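Local coordinates for 5-formyltetrahydrofolate cyclo-ligase family protein (Bacillus anthracis, PDB 2JCB), which probably catalyses the ATP-dependent, magnesium-requiring cyclisation of 5-formyltetrahydrofolate to 5,10-methenyltetrahydrofolate in folate metabolism, at residues 142-147 and 173-178; 150-155 and 179-184; 160-165 and 183-188. One frame throughout, in Å; residues are numbered along the deposited sequence.

All three contacts draw their second segments from the connection after strand 161-165: contact 1 uses residues 173-178, contact 2 residues 179-184 and contact 3 residues 183-188, which reach into strand 186-189, so contacts 2 and 3 share N183 and V184. Contacts 1 and 2, with centres 10 Å apart, both touch ADP and the phosphate ion, and contact 2 adds the magnesium ion. Contact 3 is closest to the centre of the chain, a largely buried pairing of parallel strands. Contact 1 is also mostly buried but joins its segments by apolar packing and one water. Contact 2 is partly buried, and metal coordination and charged oxygens dominate its chemistry.

Contact 1 (142-147 and 173-178); sequences ERIGYG and EHIPVE. With ADP (adenosine-5'-diphosphate), chain C; PO4 (phosphate ion), chain D.
E142 and V177 cross at about a right angle, and the glutamate can be traced outward along a single methyl. With chi1 at -59°, its CG lies beside the backbone N, and the rest of the chain runs on extended past the valine. E142 CB lies 3.8 Å from V177 CG1, and E142 CG is 3.9 Å from the same methyl, with CD and OE2 slightly farther off. At the tip, E142 OE1 accepts a hydrogen bond from a water at 2.9 Å, and that water accepts one from I175 N at 2.8 Å. The same oxygen is also held by T138 OG1 and R140 NE.

Next along the chain, I144 CG1 presses on I175 CG2 at 3.5 Å, tighter than usual for two carbons, while I175 CD1 reaches back to the backbone of strand 143-144.

Residues I144 to G147 belong to the ADP pocket. G145 N donates to ADP O2B at 2.7 Å and G147 N to ADP O1B, both on the beta phosphate. Y146 N holds O2 of a phosphate ion, probably from the crystallisation liquor, at 2.9 Å. R143 NH1 donates to O1 of that ion (159° at the hydrogen), while R143 NE is bonded to P133 O. The chemistry is thus divided: I144 and I175 join the segments by apolar packing, while backbone amides bind ADP and, with R143, the phosphate ion.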
loop_
_atom_site.group_PDB
_atom_site.type_symbol
_atom_site.label_atom_id
_atom_site.label_comp_id
_atom_site.label_asym_id
_atom_site.label_seq_id
_atom_site.Cartn_x
_atom_site.Cartn_y
_atom_site.Cartn_z
ATOM N N GLU A 142 -0.630 -12.916 -2.017
ATOM C CA GLU A 142 -1.705 -12.554 -2.975
ATOM C C GLU A 142 -2.466 -11.401 -2.383
ATOM O O GLU A 142 -2.436 -11.179 -1.176
ATOM C CB GLU A 142 -2.629 -13.724 -3.268
ATOM C CG GLU A 142 -1.815 -14.877 -3.855
ATOM C CD GLU A 142 -2.424 -16.230 -3.607
ATOM O OE1 GLU A 142 -3.005 -16.440 -2.526
ATOM O OE2 GLU A 142 -2.310 -17.108 -4.488
ATOM N N ARG A 143 -3.076 -10.620 -3.258
ATOM C CA ARG A 143 -3.537 -9.286 -2.892
ATOM C C ARG A 143 -4.805 -8.890 -3.649
ATOM O O ARG A 143 -4.928 -9.112 -4.859
ATOM C CB ARG A 143 -2.418 -8.252 -3.078
ATOM C CG ARG A 143 -2.905 -6.851 -2.957
ATOM C CD ARG A 143 -1.757 -5.855 -3.170
ATOM N NE ARG A 143 -2.344 -4.550 -3.321
ATOM C CZ ARG A 143 -2.842 -4.028 -4.449
ATOM N NH1 ARG A 143 -3.405 -2.826 -4.375
ATOM N NH2 ARG A 143 -2.842 -4.691 -5.599
ATOM N N ILE A 144 -5.798 -8.445 -2.894
ATOM C CA ILE A 144 -6.937 -7.701 -3.448
ATOM C C ILE A 144 -6.777 -6.232 -3.031
ATOM O O ILE A 144 -6.572 -5.940 -1.843
ATOM C CB ILE A 144 -8.305 -8.223 -2.903
ATOM C CG1 ILE A 144 -8.599 -9.648 -3.367
ATOM C CG2 ILE A 144 -9.453 -7.318 -3.443
ATOM C CD1 ILE A 144 -9.744 -10.285 -2.637
ATOM N N GLY A 145 -6.865 -5.329 -4.009
ATOM C CA GLY A 145 -6.832 -3.895 -3.722
ATOM C C GLY A 145 -8.257 -3.337 -3.791
ATOM O O GLY A 145 -9.237 -4.022 -3.470
ATOM N N TYR A 146 -8.355 -2.095 -4.265
ATOM C CA TYR A 146 -9.617 -1.325 -4.258
ATOM C C TYR A 146 -10.422 -1.395 -5.519
ATOM O O TYR A 146 -11.560 -0.911 -5.568
ATOM C CB TYR A 146 -9.315 0.158 -3.897
ATOM C CG TYR A 146 -8.941 0.265 -2.467
ATOM C CD1 TYR A 146 -9.913 0.277 -1.466
ATOM C CD2 TYR A 146 -7.611 0.257 -2.105
ATOM C CE1 TYR A 146 -9.541 0.327 -0.135
ATOM C CE2 TYR A 146 -7.229 0.292 -0.784
ATOM C CZ TYR A 146 -8.195 0.328 0.185
ATOM O OH TYR A 146 -7.752 0.368 1.491
ATOM N N GLY A 147 -9.873 -2.050 -6.539
ATOM C CA GLY A 147 -10.596 -2.289 -7.757
ATOM C C GLY A 147 -10.055 -1.634 -9.011
ATOM O O GLY A 147 -10.507 -1.972 -10.115
ATOM N N GLU A 173 -8.017 -16.629 3.850
ATOM C CA GLU A 173 -7.556 -17.947 3.485
ATOM C C GLU A 173 -7.316 -18.097 1.990
ATOM O O GLU A 173 -6.370 -18.765 1.556
ATOM C CB GLU A 173 -8.583 -18.956 3.954
ATOM C CG GLU A 173 -8.479 -19.257 5.434
ATOM C CD GLU A 173 -7.198 -19.985 5.754
ATOM O OE1 GLU A 173 -6.967 -21.047 5.131
ATOM O OE2 GLU A 173 -6.414 -19.477 6.594
ATOM N N HIS A 174 -8.156 -17.438 1.204
ATOM C CA HIS A 174 -8.160 -17.613 -0.244
ATOM C C HIS A 174 -8.605 -16.325 -0.928
ATOM O O HIS A 174 -9.547 -15.657 -0.477
ATOM C CB HIS A 174 -9.081 -18.805 -0.618
ATOM C CG HIS A 174 -9.368 -18.934 -2.079
ATOM N ND1 HIS A 174 -10.362 -18.213 -2.712
ATOM C CD2 HIS A 174 -8.817 -19.727 -3.030
ATOM C CE1 HIS A 174 -10.405 -18.551 -3.991
ATOM N NE2 HIS A 174 -9.481 -19.470 -4.210
ATOM N N ILE A 175 -7.897 -15.982 -2.001
ATOM C CA ILE A 175 -8.249 -14.903 -2.901
ATOM C C ILE A 175 -8.287 -15.509 -4.290
ATOM O O ILE A 175 -7.417 -16.323 -4.625
ATOM C CB ILE A 175 -7.181 -13.762 -2.817
ATOM C CG1 ILE A 175 -7.299 -13.004 -1.499
ATOM C CG2 ILE A 175 -7.300 -12.798 -4.014
ATOM C CD1 ILE A 175 -6.278 -11.883 -1.401
ATOM N N PRO A 176 -9.337 -15.177 -5.090
ATOM C CA PRO A 176 -9.495 -15.740 -6.439
ATOM C C PRO A 176 -8.610 -14.958 -7.409
ATOM O O PRO A 176 -9.087 -14.004 -8.035
ATOM C CB PRO A 176 -10.981 -15.506 -6.754
ATOM C CG PRO A 176 -11.414 -14.362 -5.843
ATOM C CD PRO A 176 -10.390 -14.188 -4.754
ATOM N N VAL A 177 -7.333 -15.324 -7.506
ATOM C CA VAL A 177 -6.384 -14.536 -8.281
ATOM C C VAL A 177 -6.506 -14.773 -9.782
ATOM O O VAL A 177 -6.661 -15.890 -10.236
ATOM C CB VAL A 177 -4.892 -14.684 -7.811
ATOM C CG1 VAL A 177 -4.736 -14.314 -6.340
ATOM C CG2 VAL A 177 -4.354 -16.046 -8.079
ATOM N N GLU A 178 -6.448 -13.684 -10.531
ATOM C CA GLU A 178 -6.441 -13.705 -11.969
ATOM C C GLU A 178 -4.997 -13.594 -12.480
ATOM O O GLU A 178 -4.093 -13.241 -11.711
ATOM C CB GLU A 178 -7.320 -12.566 -12.446
ATOM C CG GLU A 178 -8.649 -12.537 -11.713
ATOM C CD GLU A 178 -9.651 -11.526 -12.277
ATOM O OE1 GLU A 178 -10.142 -11.720 -13.401
ATOM O OE2 GLU A 178 -9.945 -10.538 -11.561
HETATM P PB ADP C . -7.431 -4.827 -7.610
HETATM O O1B ADP C . -7.314 -3.323 -7.383
HETATM O O2B ADP C . -8.068 -5.499 -6.450
HETATM O O3B ADP C . -6.073 -5.321 -8.062
HETATM P PA ADP C . -8.488 -6.081 -10.030
HETATM O O1A ADP C . -7.481 -7.184 -9.833
HETATM O O2A ADP C . -9.852 -6.497 -10.263
HETATM O O3A ADP C . -8.456 -4.987 -8.831
HETATM O "O5'" ADP C . -8.054 -5.268 -11.359
HETATM C "C5'" ADP C . -9.011 -4.291 -11.821
HETATM C "C4'" ADP C . -8.983 -4.167 -13.324
HETATM O "O4'" ADP C . -7.644 -3.909 -13.714
HETATM C "C3'" ADP C . -9.414 -5.486 -13.956
HETATM O "O3'" ADP C . -10.504 -5.199 -14.809
HETATM C "C2'" ADP C . -8.194 -5.964 -14.717
HETATM O "O2'" ADP C . -8.518 -6.361 -16.018
HETATM C "C1'" ADP C . -7.293 -4.747 -14.814
HETATM N N9 ADP C . -5.840 -5.062 -14.816
HETATM C C8 ADP C . -5.105 -5.414 -13.745
HETATM N N7 ADP C . -3.809 -5.585 -14.097
HETATM C C5 ADP C . -3.683 -5.352 -15.405
HETATM C C6 ADP C . -2.564 -5.339 -16.384
HETATM N N6 ADP C . -1.306 -5.649 -16.013
HETATM N N1 ADP C . -2.836 -4.969 -17.637
HETATM C C2 ADP C . -4.089 -4.667 -18.034
HETATM N N3 ADP C . -5.142 -4.637 -17.193
HETATM C C4 ADP C . -5.014 -4.952 -15.877
HETATM P P PO4 D . -5.000 -0.734 -6.550
HETATM O O1 PO4 D . -3.840 -1.381 -6.968
HETATM O O2 PO4 D . -6.093 -1.618 -6.013
HETATM O O3 PO4 D . -4.670 0.274 -5.410
HETATM O O4 PO4 D . -5.694 -0.004 -7.694
HETATM O O HOH W 1 -5.656 -17.609 -2.580
#

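Contact 2 (150-155 and 179-184); sequences YYDRYL and PFDKNV. With MG (magnesium ion), chain E; ADP (adenosine-5'-diphosphate), chain C; PO4 (phosphate ion), chain D.
D152 and D181 take nearly the same first torsion, chi1 -80° and -77°, each with CG beside its own backbone N. With these torsions, the two carboxylates converge on the magnesium ion, where D152 OD2 and D181 OD1 approach to 2.9 Å because both coordinate it. D152 OD2 lies 1.9 Å from the metal and D181 OD1 2.1 Å; ADP O3B, ADP O1A and two waters complete six ligands, so the ion joins the alpha and beta phosphates to both segments.

D152 OD1 serves another purpose. K182 N donates to it at 2.9 Å in an almost straight bond (177°), arriving from well above the carboxylate plane. A metal-bound water also donates to OD1, and another water links it to K182 O, giving three bonds to OD1 that, with the metal bond of OD2, fix the carboxylate's rotation. D181 OD2 is likewise tied down, by E178 N and K13 NZ.

The glycine-rich turn and the first amides of helix 150-154 form a phosphate-binding helix N-terminus: Y150 N and Y151 N, the latter at 2.8 Å from O1, donate to the phosphate ion. R153 and F180 hold the adenosine part of ADP. ADP C4 lies 3.4 Å above the R153 guanidinium plane, over its centre; ribose C2' lies over one face of the F180 ring, offset toward the rim, and D152 OD2 is at that ring's edge. One water accepts from ADP N6 and donates to both D152 O and F180 O. Farther out, L155 and K182 run alongside one another, pointing opposite ways, L155 CB lying 3.9 Å from K182 CB, and the bent lysine carries CE toward L155 O.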
loop_
_atom_site.group_PDB
_atom_site.type_symbol
_atom_site.label_atom_id
_atom_site.label_comp_id
_atom_site.label_asym_id
_atom_site.label_seq_id
_atom_site.Cartn_x
_atom_site.Cartn_y
_atom_site.Cartn_z
ATOM N N TYR A 150 -4.353 -0.584 -10.217
ATOM C CA TYR A 150 -3.144 0.239 -10.362
ATOM C C TYR A 150 -1.828 -0.482 -10.019
ATOM O O TYR A 150 -0.854 -0.427 -10.785
ATOM C CB TYR A 150 -3.210 1.510 -9.493
ATOM C CG TYR A 150 -4.090 2.584 -10.085
ATOM C CD1 TYR A 150 -3.613 3.439 -11.085
ATOM C CD2 TYR A 150 -5.383 2.772 -9.592
ATOM C CE1 TYR A 150 -4.387 4.462 -11.577
ATOM C CE2 TYR A 150 -6.199 3.774 -10.115
ATOM C CZ TYR A 150 -5.680 4.626 -11.095
ATOM O OH TYR A 150 -6.467 5.616 -11.615
ATOM N N TYR A 151 -1.793 -1.128 -8.868
ATOM C CA TYR A 151 -0.562 -1.822 -8.473
ATOM C C TYR A 151 -0.304 -3.060 -9.306
ATOM O O TYR A 151 0.848 -3.345 -9.617
ATOM C CB TYR A 151 -0.481 -2.091 -6.965
ATOM C CG TYR A 151 -0.063 -0.830 -6.213
ATOM C CD1 TYR A 151 -0.993 0.174 -5.914
ATOM C CD2 TYR A 151 1.289 -0.579 -5.917
ATOM C CE1 TYR A 151 -0.567 1.374 -5.257
ATOM C CE2 TYR A 151 1.723 0.600 -5.256
ATOM C CZ TYR A 151 0.767 1.563 -4.942
ATOM O OH TYR A 151 1.140 2.694 -4.318
ATOM N N ASP A 152 -1.378 -3.764 -9.720
ATOM C CA ASP A 152 -1.209 -4.900 -10.591
ATOM C C ASP A 152 -0.436 -4.484 -11.859
ATOM O O ASP A 152 0.441 -5.213 -12.294
ATOM C CB ASP A 152 -2.567 -5.504 -10.950
ATOM C CG ASP A 152 -3.120 -6.393 -9.841
ATOM O OD1 ASP A 152 -2.344 -6.842 -8.950
ATOM O OD2 ASP A 152 -4.334 -6.659 -9.831
ATOM N N ARG A 153 -0.746 -3.290 -12.409
ATOM C CA ARG A 153 -0.115 -2.816 -13.627
ATOM C C ARG A 153 1.301 -2.338 -13.331
ATOM O O ARG A 153 2.238 -2.623 -14.067
ATOM C CB ARG A 153 -0.947 -1.692 -14.244
ATOM C CG ARG A 153 -2.272 -2.156 -14.794
ATOM C CD ARG A 153 -3.008 -0.954 -15.354
ATOM N NE ARG A 153 -4.198 -1.259 -16.138
ATOM C CZ ARG A 153 -5.368 -1.579 -15.597
ATOM N NH1 ARG A 153 -6.418 -1.768 -16.381
ATOM N NH2 ARG A 153 -5.473 -1.691 -14.266
ATOM N N TYR A 154 1.430 -1.567 -12.264
ATOM C CA TYR A 154 2.709 -0.975 -11.873
ATOM C C TYR A 154 3.752 -2.041 -11.515
ATOM O O TYR A 154 4.897 -1.949 -11.934
ATOM C CB TYR A 154 2.515 -0.065 -10.668
ATOM C CG TYR A 154 3.790 0.566 -10.210
ATOM C CD1 TYR A 154 4.298 1.688 -10.863
ATOM C CD2 TYR A 154 4.500 0.058 -9.124
ATOM C CE1 TYR A 154 5.451 2.278 -10.474
ATOM C CE2 TYR A 154 5.705 0.649 -8.717
ATOM C CZ TYR A 154 6.166 1.764 -9.398
ATOM O OH TYR A 154 7.312 2.402 -9.017
ATOM N N LEU A 155 3.327 -3.059 -10.786
ATOM C CA LEU A 155 4.265 -4.089 -10.323
ATOM C C LEU A 155 4.833 -4.969 -11.435
ATOM O O LEU A 155 5.813 -5.687 -11.204
ATOM C CB LEU A 155 3.682 -4.926 -9.171
ATOM C CG LEU A 155 3.462 -4.151 -7.881
ATOM C CD1 LEU A 155 2.723 -5.046 -6.885
ATOM C CD2 LEU A 155 4.774 -3.605 -7.329
ATOM N N PRO A 179 -4.773 -13.904 -13.774
ATOM C CA PRO A 179 -3.405 -13.947 -14.308
ATOM C C PRO A 179 -2.647 -12.646 -14.140
ATOM O O PRO A 179 -1.446 -12.676 -13.892
ATOM C CB PRO A 179 -3.587 -14.261 -15.798
ATOM C CG PRO A 179 -5.015 -14.619 -15.999
ATOM C CD PRO A 179 -5.799 -14.251 -14.775
ATOM N N PHE A 180 -3.344 -11.513 -14.234
ATOM C CA PHE A 180 -2.733 -10.187 -13.958
ATOM C C PHE A 180 -2.523 -9.753 -12.474
ATOM O O PHE A 180 -1.954 -8.712 -12.235
ATOM C CB PHE A 180 -3.588 -9.119 -14.649
ATOM C CG PHE A 180 -5.040 -9.179 -14.249
ATOM C CD1 PHE A 180 -5.447 -8.691 -12.983
ATOM C CD2 PHE A 180 -5.990 -9.786 -15.104
ATOM C CE1 PHE A 180 -6.761 -8.777 -12.577
ATOM C CE2 PHE A 180 -7.322 -9.865 -14.706
ATOM C CZ PHE A 180 -7.708 -9.352 -13.452
ATOM N N ASP A 181 -3.019 -10.500 -11.496
ATOM C CA ASP A 181 -2.843 -10.153 -10.083
ATOM C C ASP A 181 -1.384 -10.355 -9.685
ATOM O O ASP A 181 -0.840 -11.437 -9.895
ATOM C CB ASP A 181 -3.775 -11.006 -9.227
ATOM C CG ASP A 181 -5.217 -10.513 -9.265
ATOM O OD1 ASP A 181 -5.424 -9.300 -9.444
ATOM O OD2 ASP A 181 -6.148 -11.311 -9.146
ATOM N N LYS A 182 -0.762 -9.302 -9.170
ATOM C CA LYS A 182 0.644 -9.333 -8.716
ATOM C C LYS A 182 0.702 -9.569 -7.223
ATOM O O LYS A 182 -0.099 -9.021 -6.453
ATOM C CB LYS A 182 1.370 -8.055 -9.096
ATOM C CG LYS A 182 1.460 -7.843 -10.654
ATOM C CD LYS A 182 2.247 -8.934 -11.379
ATOM C CE LYS A 182 3.737 -8.622 -11.396
ATOM N NZ LYS A 182 4.493 -9.669 -12.135
ATOM N N ASN A 183 1.675 -10.363 -6.792
ATOM C CA ASN A 183 1.863 -10.634 -5.354
ATOM C C ASN A 183 2.865 -9.688 -4.737
ATOM O O ASN A 183 3.712 -9.150 -5.430
ATOM C CB ASN A 183 2.412 -12.060 -5.173
ATOM C CG ASN A 183 1.401 -13.127 -5.530
ATOM O OD1 ASN A 183 0.221 -12.850 -5.783
ATOM N ND2 ASN A 183 1.862 -14.381 -5.576
ATOM N N VAL A 184 2.804 -9.546 -3.421
ATOM C CA VAL A 184 3.803 -8.747 -2.666
ATOM C C VAL A 184 4.765 -9.716 -1.955
ATOM O O VAL A 184 4.394 -10.852 -1.696
ATOM C CB VAL A 184 3.168 -7.774 -1.641
ATOM C CG1 VAL A 184 2.373 -6.691 -2.368
ATOM C CG2 VAL A 184 2.234 -8.504 -0.652
HETATM MG MG MG E . -5.735 -7.328 -8.699
HETATM P PB ADP C . -7.431 -4.827 -7.610
HETATM O O1B ADP C . -7.314 -3.323 -7.383
HETATM O O2B ADP C . -8.068 -5.499 -6.450
HETATM O O3B ADP C . -6.073 -5.321 -8.062
HETATM P PA ADP C . -8.488 -6.081 -10.030
HETATM O O1A ADP C . -7.481 -7.184 -9.833
HETATM O O2A ADP C . -9.852 -6.497 -10.263
HETATM O O3A ADP C . -8.456 -4.987 -8.831
HETATM O "O5'" ADP C . -8.054 -5.268 -11.359
HETATM C "C5'" ADP C . -9.011 -4.291 -11.821
HETATM C "C4'" ADP C . -8.983 -4.167 -13.324
HETATM O "O4'" ADP C . -7.644 -3.909 -13.714
HETATM C "C3'" ADP C . -9.414 -5.486 -13.956
HETATM O "O3'" ADP C . -10.504 -5.199 -14.809
HETATM C "C2'" ADP C . -8.194 -5.964 -14.717
HETATM O "O2'" ADP C . -8.518 -6.361 -16.018
HETATM C "C1'" ADP C . -7.293 -4.747 -14.814
HETATM N N9 ADP C . -5.840 -5.062 -14.816
HETATM C C8 ADP C . -5.105 -5.414 -13.745
HETATM N N7 ADP C . -3.809 -5.585 -14.097
HETATM C C5 ADP C . -3.683 -5.352 -15.405
HETATM C C6 ADP C . -2.564 -5.339 -16.384
HETATM N N6 ADP C . -1.306 -5.649 -16.013
HETATM N N1 ADP C . -2.836 -4.969 -17.637
HETATM C C2 ADP C . -4.089 -4.667 -18.034
HETATM N N3 ADP C . -5.142 -4.637 -17.193
HETATM C C4 ADP C . -5.014 -4.952 -15.877
HETATM P P PO4 D . -5.000 -0.734 -6.550
HETATM O O1 PO4 D . -3.840 -1.381 -6.968
HETATM O O2 PO4 D . -6.093 -1.618 -6.013
HETATM O O3 PO4 D . -4.670 0.274 -5.410
HETATM O O4 PO4 D . -5.694 -0.004 -7.694
HETATM O O HOH W 2 -0.963 -6.399 -6.611
HETATM O O HOH W 3 -0.415 -7.283 -13.821
HETATM O O HOH W 4 -4.240 -7.718 -7.249
HETATM O O HOH W 5 -7.186 -8.101 -7.124
#

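Contact 3 (160-165 and 183-188)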
loop_
_atom_site.group_PDB
_atom_site.type_symbol
_atom_site.label_atom_id
_atom_site.label_comp_id
_atom_site.label_asym_id
_atom_site.label_seq_id
_atom_site.Cartn_x
_atom_site.Cartn_y
_atom_site.Cartn_z
ATOM N N GLY A 160 12.093 -3.653 -7.643
ATOM C CA GLY A 160 12.604 -3.502 -6.307
ATOM C C GLY A 160 11.865 -4.352 -5.302
ATOM O O GLY A 160 11.135 -5.269 -5.647
ATOM N N LYS A 161 12.045 -4.034 -4.037
ATOM C CA LYS A 161 11.417 -4.770 -2.941
ATOM C C LYS A 161 10.003 -4.273 -2.661
ATOM O O LYS A 161 9.771 -3.079 -2.753
ATOM C CB LYS A 161 12.288 -4.638 -1.697
ATOM C CG LYS A 161 13.684 -5.326 -1.904
ATOM C CD LYS A 161 14.584 -5.003 -0.742
ATOM C CE LYS A 161 16.040 -5.120 -1.185
ATOM N NZ LYS A 161 16.466 -6.526 -0.998
ATOM N N THR A 162 9.095 -5.169 -2.290
ATOM C CA THR A 162 7.719 -4.802 -1.959
ATOM C C THR A 162 7.327 -5.313 -0.588
ATOM O O THR A 162 7.755 -6.399 -0.165
ATOM C CB THR A 162 6.675 -5.360 -2.955
ATOM O OG1 THR A 162 6.747 -6.788 -3.047
ATOM C CG2 THR A 162 6.896 -4.769 -4.329
ATOM N N LEU A 163 6.507 -4.548 0.104
ATOM C CA LEU A 163 5.876 -5.067 1.305
ATOM C C LEU A 163 4.579 -4.362 1.486
ATOM O O LEU A 163 4.400 -3.266 1.021
ATOM C CB LEU A 163 6.764 -4.954 2.573
ATOM C CG LEU A 163 7.072 -3.637 3.223
ATOM C CD1 LEU A 163 5.844 -3.125 4.150
ATOM C CD2 LEU A 163 8.385 -3.775 4.031
ATOM N N SER A 164 3.673 -5.027 2.193
ATOM C CA SER A 164 2.380 -4.450 2.552
ATOM C C SER A 164 2.227 -4.476 4.039
ATOM O O SER A 164 2.802 -5.337 4.719
ATOM C CB SER A 164 1.232 -5.176 1.880
ATOM O OG SER A 164 1.239 -5.024 0.465
ATOM N N LEU A 165 1.525 -3.460 4.548
ATOM C CA LEU A 165 1.142 -3.342 5.954
ATOM C C LEU A 165 -0.338 -3.702 6.075
ATOM O O LEU A 165 -1.140 -3.193 5.292
ATOM C CB LEU A 165 1.405 -1.901 6.421
ATOM C CG LEU A 165 2.803 -1.364 6.111
ATOM C CD1 LEU A 165 3.035 0.151 6.458
ATOM C CD2 LEU A 165 3.845 -2.222 6.845
ATOM N N ASN A 183 1.675 -10.363 -6.792
ATOM C CA ASN A 183 1.863 -10.634 -5.354
ATOM C C ASN A 183 2.865 -9.688 -4.737
ATOM O O ASN A 183 3.712 -9.150 -5.430
ATOM C CB ASN A 183 2.412 -12.060 -5.173
ATOM C CG ASN A 183 1.401 -13.127 -5.530
ATOM O OD1 ASN A 183 0.221 -12.850 -5.783
ATOM N ND2 ASN A 183 1.862 -14.381 -5.576
ATOM N N VAL A 184 2.804 -9.546 -3.421
ATOM C CA VAL A 184 3.803 -8.747 -2.666
ATOM C C VAL A 184 4.765 -9.716 -1.955
ATOM O O VAL A 184 4.394 -10.852 -1.696
ATOM C CB VAL A 184 3.168 -7.774 -1.641
ATOM C CG1 VAL A 184 2.373 -6.691 -2.368
ATOM C CG2 VAL A 184 2.234 -8.504 -0.652
ATOM N N GLU A 185 5.975 -9.255 -1.662
ATOM C CA GLU A 185 7.016 -10.111 -1.101
ATOM C C GLU A 185 6.897 -10.332 0.407
ATOM O O GLU A 185 7.449 -11.292 0.932
ATOM C CB GLU A 185 8.401 -9.531 -1.381
ATOM C CG GLU A 185 8.749 -9.666 -2.823
ATOM C CD GLU A 185 10.025 -8.898 -3.177
ATOM O OE1 GLU A 185 10.435 -7.943 -2.469
ATOM O OE2 GLU A 185 10.611 -9.247 -4.199
ATOM N N LYS A 186 6.279 -9.406 1.095
ATOM C CA LYS A 186 6.189 -9.485 2.564
ATOM C C LYS A 186 4.965 -8.750 3.039
ATOM O O LYS A 186 4.597 -7.699 2.479
ATOM C CB LYS A 186 7.406 -8.786 3.176
ATOM C CG LYS A 186 7.371 -8.810 4.761
ATOM C CD LYS A 186 8.564 -8.104 5.362
ATOM C CE LYS A 186 9.808 -9.005 5.318
ATOM N NZ LYS A 186 10.988 -8.362 5.980
ATOM N N ILE A 187 4.321 -9.288 4.072
ATOM C CA ILE A 187 3.149 -8.623 4.676
ATOM C C ILE A 187 3.523 -8.495 6.185
ATOM O O ILE A 187 3.957 -9.486 6.800
ATOM C CB ILE A 187 1.793 -9.370 4.455
ATOM C CG1 ILE A 187 1.490 -9.518 2.936
ATOM C CG2 ILE A 187 0.632 -8.612 5.142
ATOM C CD1 ILE A 187 0.857 -10.767 2.587
ATOM N N ILE A 188 3.399 -7.296 6.745
ATOM C CA ILE A 188 3.595 -7.054 8.176
ATOM C C ILE A 188 2.221 -6.793 8.804
ATOM O O ILE A 188 1.526 -5.850 8.371
ATOM C CB ILE A 188 4.487 -5.849 8.388
ATOM C CG1 ILE A 188 5.832 -6.024 7.643
ATOM C CG2 ILE A 188 4.725 -5.639 9.869
ATOM C CD1 ILE A 188 6.615 -4.817 7.669
HETATM O O HOH W 6 12.488 -7.892 -4.844
#
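S164 takes part in both backbone bonds of this strand pair: S164 N donates to K186 O at 2.8 Å, and I188 N donates to S164 O at 2.9 Å. S164 is paired with I187 and L165 with I188, in parallel register, with the short strand axes 29° apart. These are neighbouring strands of the mixed eight-stranded sheet, in which strand 129-131 flanks 161-165 on its other side. CA-H...O contacts, such as L163 CA to K186 O at 3.2 Å, accompany the ladder.

Before the regular pairing begins, E185 N donates to T162 OG1 at 2.9 Å, and T162 N to E185 OE1 at 3.1 Å, from above the carboxylate plane. At chi1 58° the threonine hydroxyl sits between its own N and carbonyl carbon, aimed at E185 N.

Outward from these bonds, V184 CG1 packs on S164 OG at 3.5 Å, the hydroxyl being bonded to V132 O. On the other face, covered by helix 29-44 through L43 and I39, I188 CD1 meets L165 CD2 at 3.9 Å and L163 CD1 at 4.0 Å. Backbone bonds thus hold the strands from S164 onward, while at the N-terminal end T162 OG1 and E185 OE1 replace backbone carbonyls as acceptors.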